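PDB 5YL7: pseudoalteromonas arctica PAMC 21717 from Pseudoalteromonas arctica, which probably hydrolyses peptide bonds in proteins as a cold-active, calcium-binding serine protease of the subtilase family. Local coordinates for residues V39-L50 against H100-V111; R78-C89 against V130-G138. One frame throughout, in Å; residues are numbered along the deposited sequence.

How the interactions relate
Interactions 1 and 2 lie side by side in one subtilase fold, their centres about 16 Å apart. Along the chain the segments alternate: 39-50, 78-89, 100-111, then 130-138. The two contacts share the central parallel sheet, where strands 36-41 and 126-131 are neighbours. Helix 100-109 precedes strand 126-131. Interaction 1 is buried and includes two residues of the probable catalytic triad. The centre of interaction 2 lies about 17 Å from the centre of the chain, against about 9 Å for interaction 1. Probable hydrogen bonds tie Val-132 N to Asp-41 O, at the end of the presumed active-site strand, and Asp-79 N to Tyr-44 O, in the loop that follows.

Interaction 1. Residues V39-L50 against H100-V111; sequences VLDTGYRPHADL and HGTHVAGTVAAV. With CA (calcium ion), chain C.
Val-39 meets helix 100-109 with both of its methyls. Val-39 CG1 packs on Val-104 CG1 at 3.8 Å, and CG2 faces the helix over Ala-105 and Val-108. Further along, the carbonyl of Gly-43, in the loop after the strand, fits a hollow at Gly-101. Gly-43 O comes to 3.2 Å from Gly-101 CA, in a CA-H...O contact. Gly-101, with no side chain, lets that oxygen come so close. Beside the hollow, Thr-42 OG1 accepts from Gly-101 N at 2.9 Å. Thr-102 OG1 accepts from Arg-45 N, and a water links the same hydroxyl to Gly-43 O.

Asp-41 and His-100 belong to a probable Ser-His-Asp triad completed by Ser-281, as expected for a subtilase. His-100 ND1 donates to Asp-41 OD1 at 2.7 Å, almost in the ring plane and onto the syn lone pair. A weaker bond reaches OD2. Carboxylate and ring planes are turned 33° apart. OD1 also takes Thr-42 N on its anti side, which helps fix the carboxylate. With an alanine in place of Asp-41, His-100 ND1 and Thr-42 N would probably be left without this acceptor, and the ring would be freer to turn.

Leu-50 fills a second hollow. Its CG is anti to the backbone N (chi1 -178°), which swings the branches back to the helix. Leu-50 CD1 sits 4.0 Å from Gly-106 CA, among the carbonyl oxygens of Ala-105 and Ala-109, while CD2 rests on Ala-105 CB. Val-111 N donates to Asp-49 O at 2.8 Å. A calcium ion is held by both carboxylate oxygens of Asp-49 and by Val-111 O, with Asp-5, Asn-114, Glu-116 and Val-118 completing the site.

Interaction 2. Residues R78-C89 against V130-G138; sequences RDPGDAVAANEC and VRVLGKCGG
Arg-131 reaches Pro-80 on a straight chain, its CG anti to the backbone N (chi1 177°) and the rest extended as far as NE. Lys-135 instead bends at its third torsion (chi3 71°), which carries NZ round to Glu-88. These side chains join the loop 78-89 to the end of strand 126-131 of the subtilase parallel sheet and the type II turn from Gly-134 to Gly-137 that follows. Beyond that turn, Gly-138 makes backbone hydrogen bonds with a bound peptide, consistent with a wall of the substrate cleft.

Pro-80 CD lies over the centre of one face of the Arg-131 guanidinium, 3.3 Å from Arg-131 CZ. At the edge of the same group, a water accepts from Arg-131 NH2 and lies within hydrogen-bonding distance of Asp-79 OD1 and Leu-133 O. Asp-79 OD1 also takes Gly-81 N in an Asx turn. The guanidinium is gripped further by Asp-59, itself a calcium ligand, and by the carbonyls of Ala-67 and Thr-42.

Midway, Asp-82 CB packs on Gly-134 O at 3.6 Å. One water bridges that carbonyl to Asp-82 OD2, which is also hydrogen-bonded to Ser-98. A second water links Asp-82 O to Cys-136 N.

Lys-135 runs past the loop with CE 3.5 Å from Ala-83 O. Its CB touches Val-84 CG1 at 3.9 Å. Lys-135 NZ forms a salt bridge with Glu-88 OE2 at 2.7 Å, coming from above the carboxylate plane. The other oxygen, OE1, accepts from Ala-85 N, so both ends of the carboxylate are engaged and its rotation is restrained. Val-84 CG1 also packs against the disulfide, in which Cys-89 SG and Cys-136 SG are 2.1 Å apart with a torsion of -83° about the sulfur-sulfur bond.

Interaction 1. Residues V39-L50 against H100-V111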
loop_
_atom_site.group_PDB
_atom_site.type_symbol
_atom_site.label_atom_id
_atom_site.label_comp_id
_atom_site.label_asym_id
_atom_site.label_seq_id
_atom_site.Cartn_x
_atom_site.Cartn_y
_atom_site.Cartn_z
ATOM N N VAL A 39 -5.352 2.403 -4.276
ATOM C CA VAL A 39 -3.967 2.693 -3.859
ATOM C C VAL A 39 -3.778 4.182 -3.972
ATOM O O VAL A 39 -3.785 4.733 -5.095
ATOM C CB VAL A 39 -2.960 1.911 -4.686
ATOM C CG1 VAL A 39 -1.576 2.397 -4.446
ATOM C CG2 VAL A 39 -3.099 0.444 -4.421
ATOM N N LEU A 40 -3.693 4.877 -2.828
ATOM C CA LEU A 40 -3.576 6.339 -2.768
ATOM C C LEU A 40 -2.124 6.664 -2.673
ATOM O O LEU A 40 -1.516 6.385 -1.628
ATOM C CB LEU A 40 -4.361 6.884 -1.567
ATOM C CG LEU A 40 -5.848 7.123 -1.787
ATOM C CD1 LEU A 40 -6.583 5.837 -2.128
ATOM C CD2 LEU A 40 -6.467 7.720 -0.524
ATOM N N ASP A 41 -1.507 7.171 -3.736
ATOM C CA ASP A 41 -0.058 7.166 -3.838
ATOM C C ASP A 41 0.360 8.133 -4.900
ATOM O O ASP A 41 -0.364 9.116 -5.246
ATOM C CB ASP A 41 0.423 5.695 -4.009
ATOM C CG ASP A 41 1.704 5.435 -3.402
ATOM O OD1 ASP A 41 2.723 6.016 -3.830
ATOM O OD2 ASP A 41 1.822 4.573 -2.515
ATOM N N THR A 42 1.536 7.872 -5.510
ATOM C CA THR A 42 2.111 8.763 -6.510
ATOM C C THR A 42 1.517 8.579 -7.914
ATOM O O THR A 42 1.940 9.283 -8.831
ATOM C CB THR A 42 3.660 8.632 -6.563
ATOM O OG1 THR A 42 3.962 7.298 -7.099
ATOM C CG2 THR A 42 4.301 8.775 -5.231
ATOM N N GLY A 43 0.580 7.656 -8.054
ATOM C CA GLY A 43 0.135 7.208 -9.338
ATOM C C GLY A 43 0.770 5.954 -9.786
ATOM O O GLY A 43 1.436 5.272 -8.983
ATOM N N TYR A 44 0.629 5.584 -11.045
ATOM C CA TYR A 44 1.187 4.316 -11.568
ATOM C C TYR A 44 1.773 4.507 -12.960
ATOM O O TYR A 44 1.383 5.462 -13.657
ATOM C CB TYR A 44 0.137 3.222 -11.579
ATOM C CG TYR A 44 -0.880 3.369 -12.662
ATOM C CD1 TYR A 44 -1.853 4.358 -12.690
ATOM C CD2 TYR A 44 -0.873 2.555 -13.800
ATOM C CE1 TYR A 44 -2.679 4.523 -13.726
ATOM C CE2 TYR A 44 -1.719 2.726 -14.838
ATOM C CZ TYR A 44 -2.623 3.697 -14.805
ATOM O OH TYR A 44 -3.508 3.907 -15.840
ATOM N N ARG A 45 2.656 3.578 -13.336
ATOM C CA ARG A 45 2.938 3.390 -14.762
ATOM C C ARG A 45 2.310 2.119 -15.195
ATOM O O ARG A 45 2.146 1.151 -14.400
ATOM C CB ARG A 45 4.432 3.360 -15.022
ATOM C CG ARG A 45 5.186 4.608 -14.688
ATOM C CD ARG A 45 4.613 5.870 -15.219
ATOM N NE ARG A 45 4.319 5.801 -16.652
ATOM C CZ ARG A 45 3.627 6.756 -17.298
ATOM N NH1 ARG A 45 3.298 6.548 -18.561
ATOM N NH2 ARG A 45 3.272 7.830 -16.682
ATOM N N PRO A 46 1.892 2.000 -16.464
ATOM C CA PRO A 46 1.185 0.813 -16.976
ATOM C C PRO A 46 2.125 -0.352 -17.263
ATOM O O PRO A 46 2.206 -0.902 -18.387
ATOM C CB PRO A 46 0.496 1.358 -18.245
ATOM C CG PRO A 46 1.536 2.279 -18.754
ATOM C CD PRO A 46 2.007 3.039 -17.528
ATOM N N HIS A 47 2.801 -0.780 -16.235
ATOM C CA HIS A 47 3.815 -1.854 -16.311
ATOM C C HIS A 47 3.147 -3.070 -16.911
ATOM O O HIS A 47 2.017 -3.442 -16.547
ATOM C CB HIS A 47 4.345 -2.095 -14.876
ATOM C CG HIS A 47 5.529 -3.003 -14.803
ATOM N ND1 HIS A 47 5.514 -4.323 -15.206
ATOM C CD2 HIS A 47 6.720 -2.747 -14.232
ATOM C CE1 HIS A 47 6.713 -4.826 -14.900
ATOM N NE2 HIS A 47 7.453 -3.887 -14.303
ATOM N N ALA A 48 3.873 -3.746 -17.762
ATOM C CA ALA A 48 3.375 -4.982 -18.371
ATOM C C ALA A 48 2.904 -6.045 -17.438
ATOM O O ALA A 48 2.037 -6.868 -17.720
ATOM C CB ALA A 48 4.441 -5.610 -19.295
ATOM N N ASP A 49 3.511 -6.045 -16.190
ATOM C CA ASP A 49 3.147 -7.030 -15.168
ATOM C C ASP A 49 2.133 -6.536 -14.135
ATOM O O ASP A 49 1.966 -7.087 -13.086
ATOM C CB ASP A 49 4.372 -7.608 -14.448
ATOM C CG ASP A 49 4.238 -9.011 -13.986
ATOM O OD1 ASP A 49 3.513 -9.803 -14.651
ATOM O OD2 ASP A 49 4.857 -9.379 -12.930
ATOM N N LEU A 50 1.486 -5.405 -14.499
ATOM C CA LEU A 50 0.494 -4.755 -13.584
ATOM C C LEU A 50 -0.771 -4.337 -14.321
ATOM O O LEU A 50 -1.862 -4.388 -13.742
ATOM C CB LEU A 50 1.192 -3.508 -12.961
ATOM C CG LEU A 50 0.347 -2.724 -11.961
ATOM C CD1 LEU A 50 -0.093 -3.612 -10.786
ATOM C CD2 LEU A 50 1.114 -1.505 -11.536
ATOM N N HIS A 100 6.739 5.207 -6.570
ATOM C CA HIS A 100 6.324 4.532 -5.361
ATOM C C HIS A 100 4.992 3.831 -5.553
ATOM O O HIS A 100 4.814 2.685 -5.096
ATOM C CB HIS A 100 6.321 5.622 -4.242
ATOM C CG HIS A 100 6.060 5.112 -2.901
ATOM N ND1 HIS A 100 4.832 5.096 -2.348
ATOM C CD2 HIS A 100 6.929 4.729 -1.912
ATOM C CE1 HIS A 100 4.932 4.775 -1.086
ATOM N NE2 HIS A 100 6.151 4.557 -0.794
ATOM N N GLY A 101 4.056 4.519 -6.219
ATOM C CA GLY A 101 2.778 3.935 -6.407
ATOM C C GLY A 101 2.737 2.700 -7.329
ATOM O O GLY A 101 1.875 1.844 -7.168
ATOM N N THR A 102 3.705 2.600 -8.225
ATOM C CA THR A 102 3.809 1.422 -9.101
ATOM C C THR A 102 4.301 0.222 -8.314
ATOM O O THR A 102 3.794 -0.867 -8.455
ATOM C CB THR A 102 4.780 1.737 -10.209
ATOM O OG1 THR A 102 4.254 2.821 -11.047
ATOM C CG2 THR A 102 5.007 0.517 -11.141
ATOM N N HIS A 103 5.227 0.474 -7.377
ATOM C CA HIS A 103 5.748 -0.564 -6.501
ATOM C C HIS A 103 4.669 -1.081 -5.582
ATOM O O HIS A 103 4.365 -2.278 -5.464
ATOM C CB HIS A 103 6.993 -0.046 -5.808
ATOM C CG HIS A 103 7.843 -1.074 -5.150
ATOM N ND1 HIS A 103 7.515 -1.653 -3.958
ATOM C CD2 HIS A 103 8.984 -1.647 -5.586
ATOM C CE1 HIS A 103 8.451 -2.573 -3.688
ATOM N NE2 HIS A 103 9.365 -2.562 -4.648
ATOM N N VAL A 104 3.994 -0.147 -4.906
ATOM C CA VAL A 104 2.900 -0.492 -3.976
ATOM C C VAL A 104 1.780 -1.189 -4.697
ATOM O O VAL A 104 1.276 -2.223 -4.197
ATOM C CB VAL A 104 2.419 0.821 -3.266
ATOM C CG1 VAL A 104 1.155 0.581 -2.483
ATOM C CG2 VAL A 104 3.486 1.341 -2.349
ATOM N N ALA A 105 1.342 -0.674 -5.833
ATOM C CA ALA A 105 0.266 -1.355 -6.541
ATOM C C ALA A 105 0.625 -2.797 -6.935
ATOM O O ALA A 105 -0.260 -3.648 -6.944
ATOM C CB ALA A 105 -0.191 -0.553 -7.756
ATOM N N GLY A 106 1.893 -2.995 -7.338
ATOM C CA GLY A 106 2.312 -4.358 -7.658
ATOM C C GLY A 106 2.303 -5.321 -6.498
ATOM O O GLY A 106 1.976 -6.502 -6.668
ATOM N N THR A 107 2.589 -4.802 -5.279
ATOM C CA THR A 107 2.467 -5.677 -4.136
ATOM C C THR A 107 1.030 -6.073 -3.930
ATOM O O THR A 107 0.710 -7.231 -3.614
ATOM C CB THR A 107 3.048 -5.013 -2.837
ATOM O OG1 THR A 107 4.436 -4.728 -3.120
ATOM C CG2 THR A 107 2.865 -5.840 -1.656
ATOM N N VAL A 108 0.109 -5.130 -4.119
ATOM C CA VAL A 108 -1.315 -5.485 -3.970
ATOM C C VAL A 108 -1.782 -6.466 -5.047
ATOM O O VAL A 108 -2.431 -7.487 -4.702
ATOM C CB VAL A 108 -2.221 -4.250 -4.022
ATOM C CG1 VAL A 108 -3.700 -4.673 -3.950
ATOM C CG2 VAL A 108 -1.833 -3.273 -2.887
ATOM N N ALA A 109 -1.448 -6.231 -6.294
ATOM C CA ALA A 109 -2.124 -6.944 -7.385
ATOM C C ALA A 109 -1.292 -6.995 -8.688
ATOM O O ALA A 109 -1.884 -7.003 -9.770
ATOM C CB ALA A 109 -3.501 -6.377 -7.596
ATOM N N ALA A 110 0.010 -7.240 -8.644
ATOM C CA ALA A 110 0.738 -7.591 -9.856
ATOM C C ALA A 110 0.051 -8.809 -10.470
ATOM O O ALA A 110 -0.443 -9.713 -9.826
ATOM C CB ALA A 110 2.180 -7.910 -9.611
ATOM N N VAL A 111 0.132 -8.810 -11.820
ATOM C CA VAL A 111 -0.425 -9.917 -12.605
ATOM C C VAL A 111 0.372 -11.170 -12.342
ATOM O O VAL A 111 1.596 -11.140 -12.448
ATOM C CB VAL A 111 -0.449 -9.548 -14.065
ATOM C CG1 VAL A 111 -1.003 -10.794 -14.861
ATOM C CG2 VAL A 111 -1.265 -8.307 -14.407
HETATM CA CA CA C . 3.757 -11.643 -13.069
HETATM O O HOH W 1 4.291 5.221 -9.671
HETATM O O HOH W 2 -0.506 3.407 -7.798
#

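Interaction 2. Residues R78-C89 against V130-G138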
loop_
_atom_site.group_PDB
_atom_site.type_symbol
_atom_site.label_atom_id
_atom_site.label_comp_id
_atom_site.label_asym_id
_atom_site.label_seq_id
_atom_site.Cartn_x
_atom_site.Cartn_y
_atom_site.Cartn_z
ATOM N N ARG A 78 -1.917 8.286 -13.857
ATOM C CA ARG A 78 -0.554 7.900 -14.093
ATOM C C ARG A 78 0.439 8.803 -13.429
ATOM O O ARG A 78 0.195 9.993 -13.214
ATOM C CB ARG A 78 -0.274 7.763 -15.596
ATOM C CG ARG A 78 -0.913 6.555 -16.178
ATOM C CD ARG A 78 -0.731 6.413 -17.672
ATOM N NE ARG A 78 -1.429 5.262 -18.190
ATOM C CZ ARG A 78 -1.179 4.660 -19.385
ATOM N NH1 ARG A 78 -0.209 5.065 -20.133
ATOM N NH2 ARG A 78 -1.913 3.628 -19.719
ATOM N N ASP A 79 1.600 8.238 -13.061
ATOM C CA ASP A 79 2.646 8.958 -12.390
ATOM C C ASP A 79 3.561 9.580 -13.421
ATOM O O ASP A 79 4.250 8.830 -14.141
ATOM C CB ASP A 79 3.429 7.987 -11.511
ATOM C CG ASP A 79 4.416 8.589 -10.599
ATOM O OD1 ASP A 79 4.724 9.809 -10.719
ATOM O OD2 ASP A 79 4.983 7.835 -9.752
ATOM N N PRO A 80 3.658 10.911 -13.502
ATOM C CA PRO A 80 4.612 11.552 -14.450
ATOM C C PRO A 80 6.006 11.505 -13.983
ATOM O O PRO A 80 6.913 11.914 -14.749
ATOM C CB PRO A 80 4.078 12.951 -14.528
ATOM C CG PRO A 80 3.537 13.254 -13.116
ATOM C CD PRO A 80 2.947 11.902 -12.713
ATOM N N GLY A 81 6.257 11.126 -12.756
ATOM C CA GLY A 81 7.496 11.167 -12.074
ATOM C C GLY A 81 7.591 12.276 -11.047
ATOM O O GLY A 81 7.277 13.409 -11.369
ATOM N N ASP A 82 8.028 11.929 -9.876
ATOM C CA ASP A 82 8.114 12.881 -8.720
ATOM C C ASP A 82 9.511 13.317 -8.405
ATOM O O ASP A 82 9.770 13.899 -7.333
ATOM C CB ASP A 82 7.336 12.339 -7.502
ATOM C CG ASP A 82 7.958 11.151 -6.929
ATOM O OD1 ASP A 82 9.057 10.738 -7.357
ATOM O OD2 ASP A 82 7.418 10.491 -6.024
ATOM N N ALA A 83 10.440 13.122 -9.324
ATOM C CA ALA A 83 11.791 13.622 -9.167
ATOM C C ALA A 83 11.779 15.102 -8.887
ATOM O O ALA A 83 11.017 15.857 -9.441
ATOM C CB ALA A 83 12.656 13.394 -10.431
ATOM N N VAL A 84 12.735 15.476 -8.005
ATOM C CA VAL A 84 12.913 16.900 -7.630
ATOM C C VAL A 84 14.418 17.263 -7.717
ATOM O O VAL A 84 15.272 16.519 -7.351
ATOM C CB VAL A 84 12.296 17.207 -6.239
ATOM C CG1 VAL A 84 10.802 17.242 -6.319
ATOM C CG2 VAL A 84 12.818 16.303 -5.209
ATOM N N ALA A 85 14.582 18.534 -8.024
ATOM C CA ALA A 85 15.961 19.133 -8.003
ATOM C C ALA A 85 16.278 19.556 -6.615
ATOM O O ALA A 85 15.360 19.718 -5.780
ATOM C CB ALA A 85 15.938 20.297 -8.909
ATOM N N ALA A 86 17.585 19.785 -6.357
ATOM C CA ALA A 86 17.990 20.296 -5.046
ATOM C C ALA A 86 17.246 21.594 -4.678
ATOM O O ALA A 86 16.973 22.422 -5.551
ATOM C CB ALA A 86 19.490 20.645 -5.077
ATOM N N ASN A 87 16.730 21.593 -3.464
ATOM C CA ASN A 87 15.966 22.767 -2.949
ATOM C C ASN A 87 14.655 23.088 -3.597
ATOM O O ASN A 87 13.946 24.008 -3.201
ATOM C CB ASN A 87 16.823 24.067 -3.005
ATOM C CG ASN A 87 18.116 23.909 -2.321
ATOM O OD1 ASN A 87 18.137 23.404 -1.229
ATOM N ND2 ASN A 87 19.218 24.206 -3.013
ATOM N N GLU A 88 14.138 22.159 -4.453
ATOM C CA GLU A 88 12.851 22.377 -5.033
ATOM C C GLU A 88 11.767 22.292 -3.972
ATOM O O GLU A 88 10.694 22.924 -4.168
ATOM C CB GLU A 88 12.579 21.388 -6.215
ATOM C CG GLU A 88 11.457 21.756 -7.081
ATOM C CD GLU A 88 11.547 21.046 -8.462
ATOM O OE1 GLU A 88 12.348 20.109 -8.697
ATOM O OE2 GLU A 88 10.769 21.495 -9.338
ATOM N N CYS A 89 11.931 21.547 -2.938
ATOM C CA CYS A 89 10.912 21.315 -1.908
ATOM C C CYS A 89 11.248 22.112 -0.606
ATOM O O CYS A 89 10.682 21.840 0.453
ATOM C CB CYS A 89 10.866 19.860 -1.605
ATOM S SG CYS A 89 10.509 18.794 -3.033
ATOM N N VAL A 130 -5.345 6.092 -7.171
ATOM C CA VAL A 130 -5.774 7.430 -6.768
ATOM C C VAL A 130 -4.552 8.208 -6.520
ATOM O O VAL A 130 -3.821 7.989 -5.537
ATOM C CB VAL A 130 -6.738 7.367 -5.570
ATOM C CG1 VAL A 130 -7.273 8.763 -5.267
ATOM C CG2 VAL A 130 -7.868 6.422 -5.836
ATOM N N ARG A 131 -4.221 9.114 -7.440
ATOM C CA ARG A 131 -2.997 9.846 -7.397
ATOM C C ARG A 131 -3.150 11.041 -6.465
ATOM O O ARG A 131 -3.919 11.954 -6.767
ATOM C CB ARG A 131 -2.460 10.241 -8.787
ATOM C CG ARG A 131 -1.232 11.062 -8.736
ATOM C CD ARG A 131 -0.560 11.127 -10.102
ATOM N NE ARG A 131 0.683 11.848 -9.955
ATOM C CZ ARG A 131 0.992 13.091 -10.343
ATOM N NH1 ARG A 131 0.122 13.807 -11.012
ATOM N NH2 ARG A 131 2.147 13.609 -10.031
ATOM N N VAL A 132 -2.413 11.041 -5.373
ATOM C CA VAL A 132 -2.469 12.099 -4.373
ATOM C C VAL A 132 -1.139 12.654 -4.031
ATOM O O VAL A 132 -1.093 13.709 -3.338
ATOM C CB VAL A 132 -3.206 11.615 -3.109
ATOM C CG1 VAL A 132 -4.646 11.137 -3.390
ATOM C CG2 VAL A 132 -2.421 10.556 -2.367
ATOM N N LEU A 133 -0.057 12.076 -4.492
ATOM C CA LEU A 133 1.337 12.497 -4.198
ATOM C C LEU A 133 2.068 12.803 -5.493
ATOM O O LEU A 133 1.996 12.026 -6.458
ATOM C CB LEU A 133 2.118 11.426 -3.483
ATOM C CG LEU A 133 1.492 10.796 -2.226
ATOM C CD1 LEU A 133 2.396 9.702 -1.690
ATOM C CD2 LEU A 133 1.278 11.847 -1.153
ATOM N N GLY A 134 2.745 13.938 -5.521
ATOM C CA GLY A 134 3.606 14.347 -6.618
ATOM C C GLY A 134 4.899 14.881 -6.166
ATOM O O GLY A 134 5.507 14.424 -5.184
ATOM N N LYS A 135 5.407 15.885 -6.905
ATOM C CA LYS A 135 6.718 16.448 -6.502
ATOM C C LYS A 135 6.634 17.112 -5.132
ATOM O O LYS A 135 5.725 17.971 -4.957
ATOM C CB LYS A 135 7.144 17.495 -7.510
ATOM C CG LYS A 135 7.529 16.902 -8.870
ATOM C CD LYS A 135 7.726 17.967 -9.930
ATOM C CE LYS A 135 8.962 18.740 -9.681
ATOM N NZ LYS A 135 9.230 19.752 -10.794
ATOM N N CYS A 136 7.468 16.688 -4.238
ATOM C CA CYS A 136 7.537 17.236 -2.842
ATOM C C CYS A 136 6.451 16.636 -1.983
ATOM O O CYS A 136 6.412 16.991 -0.749
ATOM C CB CYS A 136 7.459 18.772 -2.767
ATOM S SG CYS A 136 8.716 19.552 -3.781
ATOM N N GLY A 137 5.660 15.658 -2.413
ATOM C CA GLY A 137 4.680 15.006 -1.563
ATOM C C GLY A 137 3.299 15.356 -1.992
ATOM O O GLY A 137 2.964 15.502 -3.142
ATOM N N GLY A 138 2.349 15.407 -1.000
ATOM C CA GLY A 138 0.958 15.688 -1.222
ATOM C C GLY A 138 0.296 16.529 -0.145
ATOM O O GLY A 138 0.832 16.605 0.937
HETATM O O HOH W 3 3.945 11.696 -8.809
HETATM O O HOH W 4 5.729 11.831 -4.244
HETATM O O HOH W 5 9.170 14.370 -4.663
HETATM O O HOH W 6 12.576 19.020 -11.122
#